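Local coordinates for protein CTD kinase subunit gamma (Schizosaccharomyces pombe, PDB 5CE7) that belongs to a CTD kinase complex, which probably hyperphosphorylates the C-terminal repeat domain of RNA polymerase II, and contributes here its noncanonical CTD-interacting domain, at residues Met83-Ile88 with Asp124-Asp129; Phe63-Cys68 with Leu113-Glu118. All coordinates share one frame; numbering follows the deposited sequence.

Interaction 1 (Met83-Ile88 with Asp124-Asp129)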
HETATM    1  N   MSE A  83      -0.404  10.512   0.958  1.00 15.25           N
HETATM    2  CA  MSE A  83      -1.654   9.792   1.168  1.00 18.38           C
HETATM    3  C   MSE A  83      -1.432   8.491   1.934  1.00 15.85           C
HETATM    4  O   MSE A  83      -2.177   8.146   2.842  1.00 16.45           O
HETATM    5  CB  MSE A  83      -2.336   9.488  -0.164  1.00 17.85           C
HETATM    6  CG  MSE A  83      -2.618  10.717  -1.003  1.00 25.70           C
HETATM    7 SE   MSE A  83      -3.351  10.176  -2.748  1.00 38.21          SE
HETATM    8  CE  MSE A  83      -5.205  10.670  -2.442  1.00 36.14           C
ATOM      9  N   ILE A  84      -0.394   7.764   1.558  1.00 16.14           N
ATOM     10  CA  ILE A  84      -0.077   6.503   2.219  1.00 17.98           C
ATOM     11  C   ILE A  84       0.369   6.729   3.662  1.00 20.02           C
ATOM     12  O   ILE A  84      -0.006   5.976   4.566  1.00 19.77           O
ATOM     13  CB  ILE A  84       0.985   5.730   1.405  1.00 20.94           C
ATOM     14  CG1 ILE A  84       0.325   5.124   0.159  1.00 19.37           C
ATOM     15  CG2 ILE A  84       1.658   4.668   2.260  1.00 19.67           C
ATOM     16  CD1 ILE A  84       1.265   4.934  -1.055  1.00 20.61           C
ATOM     17  N   SER A  85       1.157   7.783   3.875  1.00 20.24           N
ATOM     18  CA  SER A  85       1.597   8.155   5.213  1.00 21.88           C
ATOM     19  C   SER A  85       0.416   8.497   6.125  1.00 24.03           C
ATOM     20  O   SER A  85       0.332   8.015   7.257  1.00 26.00           O
ATOM     21  CB  SER A  85       2.546   9.353   5.138  1.00 27.07           C
ATOM     22  OG  SER A  85       3.220   9.523   6.369  1.00 30.67           O
ATOM     23  N   ARG A  86      -0.485   9.335   5.626  1.00 19.79           N
ATOM     24  CA  ARG A  86      -1.686   9.728   6.369  1.00 25.26           C
ATOM     25  C   ARG A  86      -2.522   8.503   6.714  1.00 23.94           C
ATOM     26  O   ARG A  86      -3.092   8.412   7.798  1.00 25.22           O
ATOM     27  CB  ARG A  86      -2.536  10.702   5.539  1.00 23.88           C
ATOM     28  CG  ARG A  86      -3.928  10.976   6.100  1.00 30.61           C
ATOM     29  CD  ARG A  86      -4.862  11.601   5.039  1.00 34.78           C
ATOM     30  NE  ARG A  86      -5.235  10.638   4.003  1.00 36.14           N
ATOM     31  CZ  ARG A  86      -5.423  10.936   2.718  1.00 35.23           C
ATOM     32  NH1 ARG A  86      -5.279  12.181   2.286  1.00 34.86           N
ATOM     33  NH2 ARG A  86      -5.755   9.982   1.861  1.00 31.58           N
ATOM     34  N   ASP A  87      -2.586   7.555   5.789  1.00 15.17           N
ATOM     35  CA  ASP A  87      -3.501   6.426   5.942  1.00 17.64           C
ATOM     36  C   ASP A  87      -2.853   5.149   6.451  1.00 16.37           C
ATOM     37  O   ASP A  87      -3.468   4.085   6.380  1.00 18.39           O
ATOM     38  CB  ASP A  87      -4.224   6.130   4.618  1.00 16.78           C
ATOM     39  CG  ASP A  87      -5.130   7.273   4.176  1.00 23.51           C
ATOM     40  OD1 ASP A  87      -5.374   8.195   4.977  1.00 25.37           O
ATOM     41  OD2 ASP A  87      -5.606   7.245   3.030  1.00 23.47           O
ATOM     42  N   ILE A  88      -1.625   5.236   6.958  1.00 18.59           N
ATOM     43  CA  ILE A  88      -0.868   4.020   7.299  1.00 19.44           C
ATOM     44  C   ILE A  88      -1.570   3.107   8.304  1.00 18.16           C
ATOM     45  O   ILE A  88      -1.561   1.886   8.149  1.00 18.29           O
ATOM     46  CB  ILE A  88       0.595   4.309   7.753  1.00 18.64           C
ATOM     47  CG1 ILE A  88       1.400   3.002   7.861  1.00 21.86           C
ATOM     48  CG2 ILE A  88       0.624   5.062   9.084  1.00 16.17           C
ATOM     49  CD1 ILE A  88       1.494   2.200   6.550  1.00 22.29           C
ATOM     50  N   ASP A 124       8.374   8.383  13.421  1.00 29.01           N
ATOM     51  CA  ASP A 124       8.516   7.502  14.572  1.00 31.13           C
ATOM     52  C   ASP A 124       7.180   7.211  15.241  1.00 30.34           C
ATOM     53  O   ASP A 124       6.902   6.067  15.607  1.00 28.53           O
ATOM     54  CB  ASP A 124       9.500   8.092  15.590  1.00 34.39           C
ATOM     55  CG  ASP A 124      10.948   8.022  15.122  1.00 38.48           C
ATOM     56  OD1 ASP A 124      11.220   7.364  14.091  1.00 36.60           O
ATOM     57  OD2 ASP A 124      11.820   8.612  15.802  1.00 39.38           O
ATOM     58  N   ASN A 125       6.355   8.243  15.399  1.00 27.63           N
ATOM     59  CA  ASN A 125       5.050   8.085  16.033  1.00 33.39           C
ATOM     60  C   ASN A 125       4.103   7.176  15.241  1.00 29.85           C
ATOM     61  O   ASN A 125       3.483   6.280  15.818  1.00 25.63           O
ATOM     62  CB  ASN A 125       4.379   9.440  16.266  1.00 39.27           C
ATOM     63  CG  ASN A 125       3.184   9.334  17.187  1.00 43.97           C
ATOM     64  OD1 ASN A 125       3.275   8.754  18.270  1.00 45.74           O
ATOM     65  ND2 ASN A 125       2.046   9.870  16.752  1.00 46.46           N
ATOM     66  N   GLN A 126       3.988   7.429  13.934  1.00 21.54           N
ATOM     67  CA  GLN A 126       3.217   6.572  13.032  1.00 22.86           C
ATOM     68  C   GLN A 126       3.674   5.107  13.073  1.00 20.21           C
ATOM     69  O   GLN A 126       2.855   4.196  13.197  1.00 21.83           O
ATOM     70  CB  GLN A 126       3.308   7.087  11.594  1.00 25.15           C
ATOM     71  CG  GLN A 126       2.703   8.474  11.385  1.00 26.57           C
ATOM     72  CD  GLN A 126       2.918   8.982   9.972  1.00 27.78           C
ATOM     73  OE1 GLN A 126       4.032   9.326   9.590  1.00 25.02           O
ATOM     74  NE2 GLN A 126       1.847   9.018   9.184  1.00 28.57           N
ATOM     75  N   TYR A 127       4.982   4.895  12.960  1.00 20.01           N
ATOM     76  CA  TYR A 127       5.555   3.557  12.989  1.00 21.38           C
ATOM     77  C   TYR A 127       5.224   2.867  14.307  1.00 24.49           C
ATOM     78  O   TYR A 127       4.805   1.701  14.330  1.00 21.39           O
ATOM     79  CB  TYR A 127       7.065   3.631  12.784  1.00 19.18           C
ATOM     80  CG  TYR A 127       7.777   2.295  12.848  1.00 21.11           C
ATOM     81  CD1 TYR A 127       7.561   1.317  11.876  1.00 17.81           C
ATOM     82  CD2 TYR A 127       8.683   2.017  13.870  1.00 22.95           C
ATOM     83  CE1 TYR A 127       8.212   0.098  11.930  1.00 21.26           C
ATOM     84  CE2 TYR A 127       9.340   0.799  13.929  1.00 27.29           C
ATOM     85  CZ  TYR A 127       9.103  -0.155  12.959  1.00 26.02           C
ATOM     86  OH  TYR A 127       9.761  -1.362  13.021  1.00 28.47           O
ATOM     87  N   LYS A 128       5.397   3.596  15.404  1.00 26.45           N
ATOM     88  CA  LYS A 128       5.082   3.070  16.722  1.00 31.87           C
ATOM     89  C   LYS A 128       3.599   2.725  16.823  1.00 28.23           C
ATOM     90  O   LYS A 128       3.242   1.664  17.331  1.00 28.31           O
ATOM     91  CB  LYS A 128       5.471   4.064  17.825  1.00 41.83           C
ATOM     92  CG  LYS A 128       6.980   4.164  18.091  1.00 47.76           C
ATOM     93  CD  LYS A 128       7.268   5.038  19.314  1.00 49.39           C
ATOM     94  CE  LYS A 128       8.759   5.109  19.639  1.00 49.93           C
ATOM     95  NZ  LYS A 128       9.436   6.277  19.007  1.00 51.37           N
ATOM     96  N   ASP A 129       2.742   3.626  16.354  1.00 23.71           N
ATOM     97  CA  ASP A 129       1.299   3.384  16.344  1.00 26.19           C
ATOM     98  C   ASP A 129       0.922   2.168  15.493  1.00 23.75           C
ATOM     99  O   ASP A 129       0.136   1.324  15.912  1.00 24.21           O
ATOM    100  CB  ASP A 129       0.535   4.615  15.828  1.00 28.29           C
ATOM    101  CG  ASP A 129       0.314   5.677  16.911  1.00 35.95           C
ATOM    102  OD1 ASP A 129       0.621   5.420  18.095  1.00 36.91           O
ATOM    103  OD2 ASP A 129      -0.180   6.768  16.572  1.00 39.13           O
TER

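Interaction 2 (Phe63-Cys68 with Leu113-Glu118)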
ATOM      1  N   PHE A  63       2.687  -3.825  -2.854  1.00 10.57           N
ATOM      2  CA  PHE A  63       2.637  -2.839  -3.945  1.00 13.10           C
ATOM      3  C   PHE A  63       2.799  -1.395  -3.447  1.00 13.79           C
ATOM      4  O   PHE A  63       3.475  -0.566  -4.078  1.00 14.83           O
ATOM      5  CB  PHE A  63       1.317  -2.937  -4.727  1.00 13.74           C
ATOM      6  CG  PHE A  63       1.068  -1.741  -5.612  1.00 11.70           C
ATOM      7  CD1 PHE A  63       1.868  -1.515  -6.724  1.00 11.84           C
ATOM      8  CD2 PHE A  63       0.070  -0.831  -5.312  1.00 15.86           C
ATOM      9  CE1 PHE A  63       1.668  -0.404  -7.527  1.00 12.46           C
ATOM     10  CE2 PHE A  63      -0.146   0.284  -6.117  1.00 13.45           C
ATOM     11  CZ  PHE A  63       0.660   0.491  -7.228  1.00 11.91           C
ATOM     12  N   VAL A  64       2.144  -1.090  -2.330  1.00 13.11           N
ATOM     13  CA  VAL A  64       2.242   0.232  -1.707  1.00 14.32           C
ATOM     14  C   VAL A  64       3.691   0.533  -1.326  1.00 14.38           C
ATOM     15  O   VAL A  64       4.159   1.657  -1.444  1.00 14.81           O
ATOM     16  CB  VAL A  64       1.331   0.315  -0.452  1.00 21.44           C
ATOM     17  CG1 VAL A  64       1.811   1.391   0.509  1.00 25.80           C
ATOM     18  CG2 VAL A  64      -0.122   0.527  -0.865  1.00 19.78           C
ATOM     19  N   ASP A  65       4.397  -0.482  -0.853  1.00 18.75           N
ATOM     20  CA  ASP A  65       5.812  -0.332  -0.510  1.00 22.32           C
ATOM     21  C   ASP A  65       6.617  -0.042  -1.786  1.00 15.94           C
ATOM     22  O   ASP A  65       7.408   0.894  -1.835  1.00 16.68           O
ATOM     23  CB  ASP A  65       6.296  -1.613   0.174  1.00 23.73           C
ATOM     24  CG  ASP A  65       7.650  -1.460   0.860  1.00 26.01           C
ATOM     25  OD1 ASP A  65       8.194  -0.346   0.948  1.00 23.82           O
ATOM     26  OD2 ASP A  65       8.156  -2.481   1.347  1.00 31.73           O
ATOM     27  N   THR A  66       6.399  -0.853  -2.810  1.00 15.98           N
ATOM     28  CA  THR A  66       7.044  -0.669  -4.120  1.00 15.48           C
ATOM     29  C   THR A  66       6.727   0.705  -4.750  1.00 14.95           C
ATOM     30  O   THR A  66       7.618   1.395  -5.286  1.00 16.25           O
ATOM     31  CB  THR A  66       6.632  -1.821  -5.075  1.00 15.25           C
ATOM     32  OG1 THR A  66       7.097  -3.067  -4.530  1.00 17.33           O
ATOM     33  CG2 THR A  66       7.215  -1.617  -6.496  1.00 11.54           C
ATOM     34  N   LEU A  67       5.465   1.111  -4.658  1.00 12.38           N
ATOM     35  CA  LEU A  67       5.041   2.420  -5.138  1.00 12.72           C
ATOM     36  C   LEU A  67       5.797   3.547  -4.427  1.00 15.34           C
ATOM     37  O   LEU A  67       6.322   4.466  -5.071  1.00 17.59           O
ATOM     38  CB  LEU A  67       3.533   2.603  -4.936  1.00  9.86           C
ATOM     39  CG  LEU A  67       2.926   3.941  -5.361  1.00 12.44           C
ATOM     40  CD1 LEU A  67       3.188   4.199  -6.852  1.00 15.13           C
ATOM     41  CD2 LEU A  67       1.437   3.931  -5.117  1.00 12.11           C
ATOM     42  N   CYS A  68       5.840   3.494  -3.100  1.00 10.55           N
ATOM     43  CA  CYS A  68       6.602   4.488  -2.351  1.00 13.89           C
ATOM     44  C   CYS A  68       8.090   4.509  -2.754  1.00 15.06           C
ATOM     45  O   CYS A  68       8.654   5.574  -2.973  1.00 16.97           O
ATOM     46  CB  CYS A  68       6.442   4.287  -0.831  1.00 14.67           C
ATOM     47  SG  CYS A  68       4.778   4.662  -0.204  1.00 17.81           S
ATOM     48  N   LEU A 113       6.144  -2.064   7.114  1.00 14.06           N
ATOM     49  CA  LEU A 113       6.197  -0.921   8.020  1.00 18.54           C
ATOM     50  C   LEU A 113       7.640  -0.488   8.253  1.00 19.53           C
ATOM     51  O   LEU A 113       7.935   0.709   8.292  1.00 19.24           O
ATOM     52  CB  LEU A 113       5.499  -1.227   9.346  1.00 16.48           C
ATOM     53  CG  LEU A 113       3.981  -1.334   9.305  1.00 18.27           C
ATOM     54  CD1 LEU A 113       3.448  -1.722  10.678  1.00 16.19           C
ATOM     55  CD2 LEU A 113       3.342  -0.018   8.815  1.00 17.79           C
ATOM     56  N   GLN A 114       8.531  -1.467   8.401  1.00 14.61           N
ATOM     57  CA  GLN A 114       9.947  -1.191   8.613  1.00 20.01           C
ATOM     58  C   GLN A 114      10.542  -0.501   7.387  1.00 19.73           C
ATOM     59  O   GLN A 114      11.286   0.469   7.501  1.00 17.39           O
ATOM     60  CB  GLN A 114      10.706  -2.482   8.923  1.00 22.11           C
ATOM     61  CG  GLN A 114      12.228  -2.348   8.909  1.00 31.72           C
ATOM     62  CD  GLN A 114      12.931  -3.667   9.223  1.00 40.09           C
ATOM     63  OE1 GLN A 114      13.303  -4.420   8.321  1.00 44.82           O
ATOM     64  NE2 GLN A 114      13.105  -3.953  10.509  1.00 40.40           N
ATOM     65  N   SER A 115      10.187  -1.008   6.214  1.00 18.73           N
ATOM     66  CA  SER A 115      10.617  -0.421   4.953  1.00 20.93           C
ATOM     67  C   SER A 115      10.156   1.040   4.820  1.00 22.87           C
ATOM     68  O   SER A 115      10.951   1.926   4.513  1.00 24.55           O
ATOM     69  CB  SER A 115      10.077  -1.253   3.795  1.00 15.19           C
ATOM     70  OG  SER A 115      10.439  -0.680   2.557  1.00 23.61           O
ATOM     71  N   LEU A 116       8.869   1.282   5.044  1.00 17.77           N
ATOM     72  CA  LEU A 116       8.330   2.633   4.989  1.00 19.07           C
ATOM     73  C   LEU A 116       8.990   3.556   6.031  1.00 21.55           C
ATOM     74  O   LEU A 116       9.273   4.721   5.753  1.00 23.11           O
ATOM     75  CB  LEU A 116       6.807   2.614   5.167  1.00 17.15           C
ATOM     76  CG  LEU A 116       6.036   1.917   4.028  1.00 18.96           C
ATOM     77  CD1 LEU A 116       4.536   1.888   4.304  1.00 21.40           C
ATOM     78  CD2 LEU A 116       6.314   2.599   2.700  1.00 13.71           C
ATOM     79  N   HIS A 117       9.229   3.028   7.224  1.00 18.32           N
ATOM     80  CA  HIS A 117       9.905   3.780   8.278  1.00 20.24           C
ATOM     81  C   HIS A 117      11.355   4.144   7.924  1.00 22.78           C
ATOM     82  O   HIS A 117      11.781   5.284   8.122  1.00 25.11           O
ATOM     83  CB  HIS A 117       9.867   3.006   9.602  1.00 19.98           C
ATOM     84  CG  HIS A 117      10.427   3.775  10.758  1.00 27.10           C
ATOM     85  ND1 HIS A 117      11.434   3.287  11.561  1.00 28.61           N
ATOM     86  CD2 HIS A 117      10.135   5.011  11.229  1.00 27.57           C
ATOM     87  CE1 HIS A 117      11.728   4.183  12.487  1.00 30.89           C
ATOM     88  NE2 HIS A 117      10.954   5.238  12.307  1.00 29.26           N
ATOM     89  N   GLU A 118      12.109   3.178   7.411  1.00 21.99           N
ATOM     90  CA  GLU A 118      13.501   3.409   7.015  1.00 22.89           C
ATOM     91  C   GLU A 118      13.598   4.439   5.891  1.00 25.93           C
ATOM     92  O   GLU A 118      14.565   5.203   5.800  1.00 26.83           O
ATOM     93  CB  GLU A 118      14.143   2.104   6.556  1.00 20.63           C
ATOM     94  CG  GLU A 118      14.345   1.100   7.671  1.00 34.49           C
ATOM     95  CD  GLU A 118      14.796  -0.250   7.160  1.00 47.01           C
ATOM     96  OE1 GLU A 118      14.567  -0.544   5.965  1.00 55.30           O
ATOM     97  OE2 GLU A 118      15.378  -1.019   7.952  1.00 46.81           O
TER

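Interaction 1 (Met83-Ile88 with Asp124-Asp129)
The amide of Q126 meets S85 with its edge. S85 OG lies 12° out of the amide plane and accepts a hydrogen bond from Q126 NE2 at 3.2 Å, with an N-H...O angle of 148°, so the bond is bent. The same NE2 is also only 2.6 Å from S85 O, but the angle is poor and this approach is no hydrogen bond. The other flat group, the guanidinium of R86, has M83 CA on one face, offset toward the rim. Its edge is taken by D87 in a side-on grip. R86 NE reaches D87 OD1 at 2.6 Å, and R86 NH2 reaches D87 OD2 at 3.0 Å. Both oxygens lie close to the guanidinium plane, yet each is met well out of the carboxylate plane.

The Q126 chain is extended beyond CG, with CG anti to the carbonyl carbon (chi1 -63°). This carries the amide across to S85. I88 CG2 lies 4.1 Å from Q126 NE2. The CG1 branch of I88 leads away, and the side chain packs on L113 and L116 of helix 100-118.

Within the CTD-interacting domain, Q126 thus reaches from helix 124-139 to the turn where helix 80-86 ends, at S85, and helix 88-95 begins, at I88. S85 OG has a second partner, the carbonyl oxygen of V121, and D87 OD2 also bonds Y42 OH. S85 can therefore give its proton to V121 O while receiving the N-H of Q126, so one hydroxyl links the helix end, the loop and the last helix.

Interaction 2 (Phe63-Cys68 with Leu113-Glu118)
L116 lays its CD2 methyl against C68, 3.9 Å from C68 SG. The two side chains meet between helix 54-73 and helix 100-118 in the all-helical, right-handed superhelix of this CTD-interacting domain. The helices run nearly parallel here, 16° apart, and their axes come within 10.1 Å. Their side chains meet as an apolar pair beside a polar one.

The polar pair is D65 and S115. S115 OG donates a hydrogen bond to D65 OD1 at 2.8 Å, meeting the syn lone pair of OD1, on the side of OD2. The hydroxyl thus comes to the open end of the carboxylate, and S115 OG is also 3.1 Å from D65 OD2. Two torsions bring the carboxylate and the hydroxyl together across the helix pair: D65 holds CG anti to the backbone nitrogen (chi1 -167°), and S115 holds OG anti to its own (chi1 178°).

D65 is buried, and its charge has a mate in K119, which forms a salt bridge to OD1. K119 NZ also makes a weak hydrogen bond to S115 OG. The lysine is likely to keep the carboxylate ionised. Replacing D65 by an alanine would probably leave K119 without this counter-charge and S115 OG without its acceptor across the helix pair.

The apolar side is closed by other parts of the fold. C68 packs on L81 of helix 80-86, and both C68 and L116 touch V121 in the loop after helix 100-118. L116 CD2 faces the polar pair as well: the methyl that touches the sulfur also lies 3.9 Å from D65 OD1.

Interactions 1 and 2 alternate along the chain. Helices 54-73 and 80-86 follow each other, as do 100-118 and 124-139, and each contact takes one helix from each pair. The centres are 11 Å apart, and the contacts touch directly. I84 CD1 packs on C68 SG at 3.6 Å. Between the second segments of each contact, D124 OD1 is 2.8 Å from H117 NE2, a probable hydrogen bond, and the rings of Y127 and H117 stack. V121, in the loop joining the last two helices, touches both contacts. Both contacts are helix packing within one domain.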